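Local coordinates for protein lantibiotic dehydratase (PDB 5EHK) that probably dehydrates serine and threonine residues of the precursor peptide of the lantibiotic NAI-107 in a tRNA-dependent reaction, at residues Ala1015-Gln1018 with Lys1019-Asp1022; Glu1044-Asp1047 with Glu1048-Arg1052; Phe946-Thr949 with Leu950-Thr954; Glu921-Glu924 with Thr925-His929. All coordinates share one frame; numbering follows the deposited sequence.

Contact 1 of 4, residues Ala1015-Gln1018 with Lys1019-Asp1022; sequences ARWQ and KLID
The six-membered part of the W1017 indole meets two methyls, one from L1020, the last residue of helix 1014-1020, and one from I1021 just beyond it: CZ3 lies 3.6 Å from L1020 CD2, and CE3 lies 3.8 Å from I1021 CD1. Both methyls approach the ring obliquely. Over the centre of one face sits R1016 CD, and at the pyrrole rim NE1 donates to D1009 O, which fixes the indole at its far end. L1020 runs alongside the tryptophan and points the same way, its CG standing anti to the backbone N (chi1 -172°). I1021 instead crosses the indole at a slant. The backbone closes the last turn: L1020 N donates to R1016 O at 3.0 Å and I1021 N to W1017 O at 2.9 Å. The bond from K1019 N to R1016 O is bent and weak. I1021 is where helical phi/psi ends, and beyond it D1022 OD1 accepts from G1025 N. One tryptophan thus makes i to i+3 and i to i+4 apolar contacts in the last turn of a short helix and its exit residue, which pack through W1017, L1020 and I1021 on helices 1090-1109, 950-965 and 1028-1032.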
loop_
_atom_site.group_PDB
_atom_site.type_symbol
_atom_site.label_atom_id
_atom_site.label_comp_id
_atom_site.label_asym_id
_atom_site.label_seq_id
_atom_site.Cartn_x
_atom_site.Cartn_y
_atom_site.Cartn_z
ATOM N N ALA A 1015 -9.081 22.045 37.268
ATOM C CA ALA A 1015 -8.652 22.641 38.526
ATOM C C ALA A 1015 -7.181 22.330 38.762
ATOM O O ALA A 1015 -6.447 23.156 39.300
ATOM C CB ALA A 1015 -9.505 22.122 39.674
ATOM N N ARG A 1016 -6.758 21.136 38.353
ATOM C CA ARG A 1016 -5.373 20.709 38.526
ATOM C C ARG A 1016 -4.448 21.540 37.664
ATOM O O ARG A 1016 -3.624 22.310 38.163
ATOM C CB ARG A 1016 -5.204 19.222 38.168
ATOM C CG ARG A 1016 -3.742 18.750 38.149
ATOM C CD ARG A 1016 -3.579 17.261 37.832
ATOM N NE ARG A 1016 -4.137 16.434 38.899
ATOM C CZ ARG A 1016 -3.569 16.269 40.095
ATOM N NH1 ARG A 1016 -2.420 16.872 40.374
ATOM N NH2 ARG A 1016 -4.145 15.504 41.014
ATOM N N TRP A 1017 -4.646 21.417 36.359
ATOM C CA TRP A 1017 -3.756 22.004 35.374
ATOM C C TRP A 1017 -3.591 23.504 35.518
ATOM O O TRP A 1017 -2.513 24.045 35.265
ATOM C CB TRP A 1017 -4.213 21.603 33.976
ATOM C CG TRP A 1017 -4.207 20.114 33.825
ATOM C CD1 TRP A 1017 -5.278 19.313 33.606
ATOM C CD2 TRP A 1017 -3.065 19.248 33.902
ATOM N NE1 TRP A 1017 -4.883 17.999 33.536
ATOM C CE2 TRP A 1017 -3.528 17.931 33.713
ATOM C CE3 TRP A 1017 -1.698 19.459 34.110
ATOM C CZ2 TRP A 1017 -2.675 16.828 33.726
ATOM C CZ3 TRP A 1017 -0.853 18.366 34.118
ATOM C CH2 TRP A 1017 -1.345 17.066 33.928
ATOM N N GLN A 1018 -4.655 24.178 35.924
ATOM C CA GLN A 1018 -4.566 25.602 36.187
ATOM C C GLN A 1018 -3.601 25.871 37.333
ATOM O O GLN A 1018 -2.842 26.839 37.308
ATOM C CB GLN A 1018 -5.943 26.143 36.529
ATOM C CG GLN A 1018 -6.861 26.234 35.343
ATOM C CD GLN A 1018 -8.305 26.335 35.764
ATOM O OE1 GLN A 1018 -8.617 26.874 36.827
ATOM N NE2 GLN A 1018 -9.201 25.810 34.933
ATOM N N LYS A 1019 -3.618 24.993 38.329
ATOM C CA LYS A 1019 -2.786 25.173 39.516
ATOM C C LYS A 1019 -1.324 24.846 39.245
ATOM O O LYS A 1019 -0.425 25.484 39.793
ATOM C CB LYS A 1019 -3.318 24.316 40.670
ATOM C CG LYS A 1019 -4.660 24.776 41.248
ATOM C CD LYS A 1019 -5.233 23.718 42.190
ATOM C CE LYS A 1019 -4.295 23.417 43.359
ATOM N NZ LYS A 1019 -4.881 22.403 44.285
ATOM N N LEU A 1020 -1.102 23.849 38.394
ATOM C CA LEU A 1020 0.245 23.394 38.045
ATOM C C LEU A 1020 0.911 24.323 37.018
ATOM O O LEU A 1020 2.019 24.816 37.235
ATOM C CB LEU A 1020 0.205 21.954 37.523
ATOM C CG LEU A 1020 1.521 21.219 37.280
ATOM C CD1 LEU A 1020 2.214 20.985 38.588
ATOM C CD2 LEU A 1020 1.288 19.904 36.567
ATOM N N ILE A 1021 0.233 24.551 35.900
ATOM C CA ILE A 1021 0.813 25.304 34.802
ATOM C C ILE A 1021 0.402 26.763 34.882
ATOM O O ILE A 1021 -0.554 27.176 34.231
ATOM C CB ILE A 1021 0.401 24.694 33.441
ATOM C CG1 ILE A 1021 0.712 23.195 33.412
ATOM C CG2 ILE A 1021 1.104 25.394 32.285
ATOM C CD1 ILE A 1021 -0.055 22.456 32.362
ATOM N N ASP A 1022 1.152 27.538 35.665
ATOM C CA ASP A 1022 0.815 28.939 35.961
ATOM C C ASP A 1022 2.032 29.869 35.873
ATOM O O ASP A 1022 2.543 30.362 36.891
ATOM C CB ASP A 1022 0.164 29.032 37.352
ATOM C CG ASP A 1022 -0.319 30.446 37.703
ATOM O OD1 ASP A 1022 -0.426 31.312 36.795
ATOM O OD2 ASP A 1022 -0.586 30.672 38.909
#

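Contact 2 of 4, residues Glu1044-Asp1047 with Glu1048-Arg1052; sequences ESRD and EAVRR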
loop_
_atom_site.group_PDB
_atom_site.type_symbol
_atom_site.label_atom_id
_atom_site.label_comp_id
_atom_site.label_asym_id
_atom_site.label_seq_id
_atom_site.Cartn_x
_atom_site.Cartn_y
_atom_site.Cartn_z
ATOM N N GLU A 1044 15.981 27.375 32.678
ATOM C CA GLU A 1044 16.332 28.791 32.803
ATOM C C GLU A 1044 17.076 29.306 31.590
ATOM O O GLU A 1044 16.669 30.267 30.950
ATOM C CB GLU A 1044 17.123 29.072 34.076
ATOM C CG GLU A 1044 16.246 29.098 35.297
ATOM C CD GLU A 1044 17.011 29.436 36.552
ATOM O OE1 GLU A 1044 18.059 30.119 36.434
ATOM O OE2 GLU A 1044 16.566 29.009 37.648
ATOM N N SER A 1045 18.200 28.669 31.325
ATOM C CA SER A 1045 19.050 29.022 30.227
ATOM C C SER A 1045 18.260 29.025 28.902
ATOM O O SER A 1045 18.440 29.891 28.038
ATOM C CB SER A 1045 20.225 28.054 30.207
ATOM O OG SER A 1045 20.684 27.867 28.897
ATOM N N ARG A 1046 17.330 28.103 28.745
ATOM C CA ARG A 1046 16.581 28.138 27.510
ATOM C C ARG A 1046 15.507 29.233 27.535
ATOM O O ARG A 1046 15.199 29.835 26.497
ATOM C CB ARG A 1046 16.028 26.756 27.135
ATOM C CG ARG A 1046 14.548 26.601 27.333
ATOM C CD ARG A 1046 13.722 26.876 26.084
ATOM N NE ARG A 1046 12.449 26.188 26.251
ATOM C CZ ARG A 1046 11.537 26.518 27.159
ATOM N NH1 ARG A 1046 11.721 27.552 27.959
ATOM N NH2 ARG A 1046 10.425 25.820 27.266
ATOM N N ASP A 1047 14.950 29.518 28.705
ATOM C CA ASP A 1047 14.080 30.695 28.807
ATOM C C ASP A 1047 14.863 31.980 28.469
ATOM O O ASP A 1047 14.335 32.885 27.823
ATOM C CB ASP A 1047 13.437 30.803 30.189
ATOM C CG ASP A 1047 12.243 29.864 30.356
ATOM O OD1 ASP A 1047 11.788 29.332 29.328
ATOM O OD2 ASP A 1047 11.738 29.678 31.494
ATOM N N GLU A 1048 16.126 32.049 28.881
ATOM C CA GLU A 1048 16.922 33.224 28.592
ATOM C C GLU A 1048 17.035 33.375 27.097
ATOM O O GLU A 1048 16.728 34.443 26.562
ATOM C CB GLU A 1048 18.316 33.150 29.213
ATOM C CG GLU A 1048 18.547 34.129 30.359
ATOM C CD GLU A 1048 18.358 35.597 29.959
ATOM O OE1 GLU A 1048 19.299 36.190 29.379
ATOM O OE2 GLU A 1048 17.269 36.161 30.234
ATOM N N ALA A 1049 17.431 32.291 26.426
ATOM C CA ALA A 1049 17.633 32.324 24.992
ATOM C C ALA A 1049 16.384 32.749 24.244
ATOM O O ALA A 1049 16.444 33.498 23.265
ATOM C CB ALA A 1049 18.092 30.972 24.507
ATOM N N VAL A 1050 15.242 32.306 24.723
ATOM C CA VAL A 1050 14.028 32.629 24.027
ATOM C C VAL A 1050 13.675 34.077 24.288
ATOM O O VAL A 1050 13.152 34.760 23.406
ATOM C CB VAL A 1050 12.898 31.682 24.425
ATOM C CG1 VAL A 1050 11.553 32.161 23.899
ATOM C CG2 VAL A 1050 13.201 30.335 23.876
ATOM N N ARG A 1051 13.982 34.553 25.492
ATOM C CA ARG A 1051 13.717 35.949 25.796
ATOM C C ARG A 1051 14.467 36.834 24.805
ATOM O O ARG A 1051 13.832 37.682 24.157
ATOM C CB ARG A 1051 14.068 36.313 27.244
ATOM C CG ARG A 1051 12.854 36.521 28.136
ATOM C CD ARG A 1051 13.211 37.080 29.503
ATOM N NE ARG A 1051 14.297 36.329 30.145
ATOM C CZ ARG A 1051 14.133 35.204 30.849
ATOM N NH1 ARG A 1051 12.909 34.692 31.016
ATOM N NH2 ARG A 1051 15.195 34.589 31.388
ATOM N N ARG A 1052 15.781 36.614 24.651
ATOM C CA ARG A 1052 16.571 37.427 23.727
ATOM C C ARG A 1052 16.006 37.385 22.311
ATOM O O ARG A 1052 15.830 38.429 21.681
ATOM C CB ARG A 1052 18.048 37.017 23.693
ATOM C CG ARG A 1052 18.532 36.311 24.922
ATOM C CD ARG A 1052 19.761 36.944 25.492
ATOM N NE ARG A 1052 20.932 36.071 25.440
ATOM C CZ ARG A 1052 21.646 35.682 26.500
ATOM N NH1 ARG A 1052 21.313 36.053 27.730
ATOM N NH2 ARG A 1052 22.703 34.903 26.328
#
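E1048 N donates to E1044 O at 2.8 Å, the first of the i to i+4 backbone hydrogen bonds in the opening turns of helix 1044-1059. A1049 N reaches S1045 O, V1050 N reaches R1046 O, and R1051 N reaches D1047 O at 2.9 Å. Apolar contact is slight: V1050 CG2 lies 4.1 Å from R1046 CD, the two side chains running side by side in the same direction. V1050 also touches F965 of helix 950-965, while A1049 meets T925 and H929 of helix 920-942. These contacts place the first turns of helix 1044-1059 between two other helices of the C-terminal region, with R1046 and V1050 turned inward and E1048, R1051 and R1052 on a more open side. Ionic contacts follow the same division. On that side the R1051 guanidinium grips E1048 side-on, NE at 3.0 Å and NH2 at 2.8 Å both giving to the single oxygen OE2, which lies in the guanidinium plane. NH2 uses the anti lone pair of OE2, whereas NE meets this oxygen nearly along its C-O bond. R1052 NH1 adds a weak bond to E1048 OE1, completing a salt-bridge network spaced i to i+3 and i to i+4. D1047 O sits over one face of the R1051 guanidinium, above its centre; the bend at chi3 (-50°) helps bring the group there. From R1051 the D1047 carboxylate keeps its distance, OD2 being 5.2 Å from NH1, opposite charges not in contact. On the inner side, R1046 NE forms a salt bridge with D930 OD1, and R1046 NH2 makes a weak bond to S957 O.

Contact 3 of 4, residues Phe946-Thr949 with Leu950-Thr954; sequences FRYT and LDEVT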
loop_
_atom_site.group_PDB
_atom_site.type_symbol
_atom_site.label_atom_id
_atom_site.label_comp_id
_atom_site.label_asym_id
_atom_site.label_seq_id
_atom_site.Cartn_x
_atom_site.Cartn_y
_atom_site.Cartn_z
ATOM N N PHE A 946 10.141 10.568 40.880
ATOM C CA PHE A 946 9.932 11.888 40.286
ATOM C C PHE A 946 8.441 12.050 40.038
ATOM O O PHE A 946 7.815 11.208 39.391
ATOM C CB PHE A 946 10.752 12.075 39.000
ATOM C CG PHE A 946 10.726 13.478 38.465
ATOM C CD1 PHE A 946 11.376 14.501 39.123
ATOM C CD2 PHE A 946 10.048 13.770 37.298
ATOM C CE1 PHE A 946 11.337 15.786 38.637
ATOM C CE2 PHE A 946 10.013 15.054 36.810
ATOM C CZ PHE A 946 10.663 16.063 37.485
ATOM N N ARG A 947 7.876 13.118 40.584
ATOM C CA ARG A 947 6.429 13.227 40.680
ATOM C C ARG A 947 5.791 13.408 39.329
ATOM O O ARG A 947 4.740 12.832 39.042
ATOM C CB ARG A 947 6.054 14.410 41.559
ATOM C CG ARG A 947 7.066 14.713 42.652
ATOM C CD ARG A 947 6.364 15.268 43.854
ATOM N NE ARG A 947 5.135 15.933 43.430
ATOM C CZ ARG A 947 4.171 16.328 44.253
ATOM N NH1 ARG A 947 4.296 16.129 45.564
ATOM N NH2 ARG A 947 3.085 16.923 43.757
ATOM N N TYR A 948 6.455 14.185 38.485
ATOM C CA TYR A 948 5.848 14.650 37.254
ATOM C C TYR A 948 6.091 13.714 36.074
ATOM O O TYR A 948 7.152 13.112 35.935
ATOM C CB TYR A 948 6.362 16.046 36.945
ATOM C CG TYR A 948 6.129 17.032 38.059
ATOM C CD1 TYR A 948 4.865 17.554 38.304
ATOM C CD2 TYR A 948 7.176 17.443 38.864
ATOM C CE1 TYR A 948 4.655 18.463 39.322
ATOM C CE2 TYR A 948 6.977 18.345 39.888
ATOM C CZ TYR A 948 5.716 18.854 40.113
ATOM O OH TYR A 948 5.530 19.761 41.132
ATOM N N THR A 949 5.073 13.577 35.238
ATOM C CA THR A 949 5.190 12.783 34.033
ATOM C C THR A 949 5.890 13.604 32.953
ATOM O O THR A 949 6.100 14.800 33.104
ATOM C CB THR A 949 3.801 12.367 33.513
ATOM O OG1 THR A 949 3.045 13.543 33.196
ATOM C CG2 THR A 949 3.050 11.550 34.567
ATOM N N LEU A 950 6.250 12.952 31.861
ATOM C CA LEU A 950 6.819 13.637 30.723
ATOM C C LEU A 950 5.844 14.644 30.133
ATOM O O LEU A 950 6.235 15.744 29.784
ATOM C CB LEU A 950 7.223 12.614 29.667
ATOM C CG LEU A 950 8.387 12.939 28.737
ATOM C CD1 LEU A 950 9.602 13.453 29.500
ATOM C CD2 LEU A 950 8.745 11.695 27.957
ATOM N N ASP A 951 4.566 14.288 30.041
ATOM C CA ASP A 951 3.570 15.214 29.496
ATOM C C ASP A 951 3.472 16.468 30.349
ATOM O O ASP A 951 3.275 17.577 29.842
ATOM C CB ASP A 951 2.192 14.570 29.382
ATOM C CG ASP A 951 2.146 13.477 28.343
ATOM O OD1 ASP A 951 3.223 12.959 27.982
ATOM O OD2 ASP A 951 1.033 13.150 27.867
ATOM N N GLU A 952 3.601 16.283 31.653
ATOM C CA GLU A 952 3.590 17.418 32.553
ATOM C C GLU A 952 4.779 18.338 32.311
ATOM O O GLU A 952 4.594 19.524 32.055
ATOM C CB GLU A 952 3.523 16.960 34.016
ATOM C CG GLU A 952 2.095 16.659 34.473
ATOM C CD GLU A 952 2.037 15.831 35.738
ATOM O OE1 GLU A 952 2.965 15.021 35.968
ATOM O OE2 GLU A 952 1.075 16.011 36.515
ATOM N N VAL A 953 5.989 17.794 32.350
ATOM C CA VAL A 953 7.170 18.632 32.191
ATOM C C VAL A 953 7.168 19.271 30.801
ATOM O O VAL A 953 7.675 20.379 30.633
ATOM C CB VAL A 953 8.487 17.882 32.478
ATOM C CG1 VAL A 953 8.371 17.116 33.798
ATOM C CG2 VAL A 953 8.827 16.938 31.346
ATOM N N THR A 954 6.569 18.593 29.818
ATOM C CA THR A 954 6.457 19.149 28.466
ATOM C C THR A 954 5.464 20.307 28.421
ATOM O O THR A 954 5.733 21.335 27.793
ATOM C CB THR A 954 6.133 18.082 27.406
ATOM O OG1 THR A 954 7.158 17.080 27.422
ATOM C CG2 THR A 954 6.098 18.693 25.996
#
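T949 and E952 clasp each other where helix 950-965 starts. T949 N donates to E952 OE1 at 2.7 Å, nearly straight and close to the line of the C-O bond, while E952 N donates to T949 OG1 at 3.2 Å. This reciprocal pair is a capping box with T949 as the N-cap. The same OE1 takes a second bond from T949 OG1 at 3.1 Å, arriving from above the carboxylate plane, so one oxygen answers two donors of one residue. T949 can serve this way because its OG1 lies between the backbone N and the carbonyl carbon (chi1 61°), facing the first turn, and because E952 extends beyond CG back toward the preceding loop. V953 N then bonds to T949 O at 3.1 Å. Around this polar core, V953 CG1 meets Y948 CB at 3.9 Å. V953 CG1 also lies 4.0 Å from F946 CE2, at the ring edge near its plane. The Y948-V953 pair, just before the cap and four residues after it, fits a hydrophobic staple. E952 OE1 also lies by the edge of the Y948 ring. Further into the helix, L950 O accepts from both T954 N and T954 OG1. Beyond the turn, W1017 and L1020 pack on E952, F946 touches L940 and V1039, and R947 NE forms a salt bridge with D1033 OD2. The chemistry implies that the N-H groups of T949 and E952 gain side-chain acceptors, and that the E952 carboxylate is probably stabilised by the helix N-terminus as well as by its bonds.

Contact 4 of 4, residues Glu921-Glu924 with Thr925-His929; sequences EFTE and TAFQH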
loop_
_atom_site.group_PDB
_atom_site.type_symbol
_atom_site.label_atom_id
_atom_site.label_comp_id
_atom_site.label_asym_id
_atom_site.label_seq_id
_atom_site.Cartn_x
_atom_site.Cartn_y
_atom_site.Cartn_z
ATOM N N GLU A 921 21.368 33.452 14.729
ATOM C CA GLU A 921 22.096 33.170 15.951
ATOM C C GLU A 921 21.164 32.958 17.132
ATOM O O GLU A 921 21.453 32.163 18.028
ATOM C CB GLU A 921 23.102 34.271 16.262
ATOM C CG GLU A 921 24.293 34.266 15.357
ATOM C CD GLU A 921 25.050 32.951 15.365
ATOM O OE1 GLU A 921 25.349 32.415 16.457
ATOM O OE2 GLU A 921 25.376 32.474 14.260
ATOM N N PHE A 922 20.040 33.666 17.135
ATOM C CA PHE A 922 19.062 33.485 18.204
ATOM C C PHE A 922 18.365 32.129 18.068
ATOM O O PHE A 922 18.058 31.467 19.063
ATOM C CB PHE A 922 18.041 34.625 18.205
ATOM C CG PHE A 922 18.654 35.985 18.390
ATOM C CD1 PHE A 922 18.967 36.453 19.662
ATOM C CD2 PHE A 922 18.925 36.801 17.291
ATOM C CE1 PHE A 922 19.529 37.712 19.836
ATOM C CE2 PHE A 922 19.503 38.064 17.466
ATOM C CZ PHE A 922 19.793 38.522 18.737
ATOM N N THR A 923 18.135 31.720 16.823
ATOM C CA THR A 923 17.547 30.422 16.558
ATOM C C THR A 923 18.482 29.289 16.977
ATOM O O THR A 923 18.062 28.379 17.683
ATOM C CB THR A 923 17.140 30.264 15.087
ATOM O OG1 THR A 923 16.245 31.324 14.718
ATOM C CG2 THR A 923 16.455 28.901 14.855
ATOM N N GLU A 924 19.741 29.336 16.558
ATOM C CA GLU A 924 20.670 28.271 16.925
ATOM C C GLU A 924 20.768 28.154 18.430
ATOM O O GLU A 924 20.830 27.066 18.998
ATOM C CB GLU A 924 22.057 28.502 16.327
ATOM C CG GLU A 924 22.077 28.449 14.796
ATOM C CD GLU A 924 21.750 27.076 14.243
ATOM O OE1 GLU A 924 22.060 26.086 14.928
ATOM O OE2 GLU A 924 21.191 26.975 13.124
ATOM N N THR A 925 20.762 29.294 19.086
ATOM C CA THR A 925 20.893 29.288 20.527
ATOM C C THR A 925 19.686 28.687 21.217
ATOM O O THR A 925 19.829 27.821 22.103
ATOM C CB THR A 925 21.219 30.677 21.039
ATOM O OG1 THR A 925 22.574 30.971 20.678
ATOM C CG2 THR A 925 21.114 30.741 22.550
ATOM N N ALA A 926 18.503 29.109 20.789
ATOM C CA ALA A 926 17.295 28.496 21.305
ATOM C C ALA A 926 17.351 26.961 21.160
ATOM O O ALA A 926 17.150 26.231 22.134
ATOM C CB ALA A 926 16.077 29.070 20.621
ATOM N N PHE A 927 17.679 26.488 19.958
ATOM C CA PHE A 927 17.801 25.060 19.690
ATOM C C PHE A 927 18.837 24.399 20.595
ATOM O O PHE A 927 18.572 23.340 21.152
ATOM C CB PHE A 927 18.176 24.806 18.232
ATOM C CG PHE A 927 17.085 25.101 17.257
ATOM C CD1 PHE A 927 15.847 25.551 17.684
ATOM C CD2 PHE A 927 17.285 24.904 15.906
ATOM C CE1 PHE A 927 14.831 25.817 16.778
ATOM C CE2 PHE A 927 16.273 25.168 15.007
ATOM C CZ PHE A 927 15.046 25.627 15.449
ATOM N N GLN A 928 19.994 25.027 20.789
ATOM C CA GLN A 928 20.986 24.425 21.678
ATOM C C GLN A 928 20.475 24.292 23.115
ATOM O O GLN A 928 20.481 23.206 23.669
ATOM C CB GLN A 928 22.309 25.201 21.693
ATOM C CG GLN A 928 23.390 24.459 22.465
ATOM C CD GLN A 928 24.664 25.242 22.571
ATOM O OE1 GLN A 928 25.278 25.592 21.569
ATOM N NE2 GLN A 928 25.069 25.538 23.795
ATOM N N HIS A 929 19.983 25.390 23.684
ATOM C CA HIS A 929 19.542 25.399 25.073
ATOM C C HIS A 929 18.284 24.576 25.302
ATOM O O HIS A 929 18.136 23.972 26.366
ATOM C CB HIS A 929 19.390 26.840 25.597
ATOM C CG HIS A 929 20.694 27.566 25.722
ATOM N ND1 HIS A 929 21.540 27.400 26.795
ATOM C CD2 HIS A 929 21.328 28.413 24.878
ATOM C CE1 HIS A 929 22.614 28.143 26.632
ATOM N NE2 HIS A 929 22.509 28.770 25.473
#
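With CG2 opposite the backbone N and OG1 beside it (chi1 -56°), T923 sends its methyl along helix 920-942 to F927, one turn on. F927 runs alongside it, pointing the same way: its CG lies beside its own backbone N (chi1 -71°), and a chi2 near zero (-1°) sets the turn of the ring that puts its face to T923 CG2. The result is an i to i+4 CH-pi contact on a buried helix face: T923 CG2 stands 3.9 Å from the centroid of the F927 ring, over one face and displaced toward the rim. T923 O likewise lies over a face of that ring while accepting from F927 N at 3.0 Å. Y914 and F855 each meet F927 edge-to-face, and L1077 touches it from helix 1068-1085. R853 of strand 853-861 and R870 and R872 of strand 864-872 bind the acidic and amide side chains, R853 holding Q928 OE1, R870 bridging E924 OE1 and R872 bridging E921 OE2, while Y911 OH bonds E924 OE2. Regular backbone bonds carry the turns, A926 N to F922 O at 3.0 Å, Q928 N to E924 O at 2.8 Å and T925 N to E921 O at 3.1 Å. Between the T923 and F927 side chains the closest approach is that of CG2 to CZ, 3.6 Å.

In the fold
All four contacts belong to the C-terminal region and are short-range, but their settings differ. Contacts 4 and 2 are neighbours, about 9 Å between centres, where helices 920-942 and 1044-1059 pack through T925 and A1049; contact 4 is the more buried and ties its helix to a sheet, whereas contact 2 keeps an ionic network on its outer side. Contacts 3 and 1 also touch, E952 and Y948 meeting W1017 and L1020. They treat helix ends differently: contact 3 caps a start with polar bonds, contact 1 ends a helix with backbone bonds and an apolar side-chain cluster. Helix 950-965, opened by contact 3, also packs against the inner residues of contact 2.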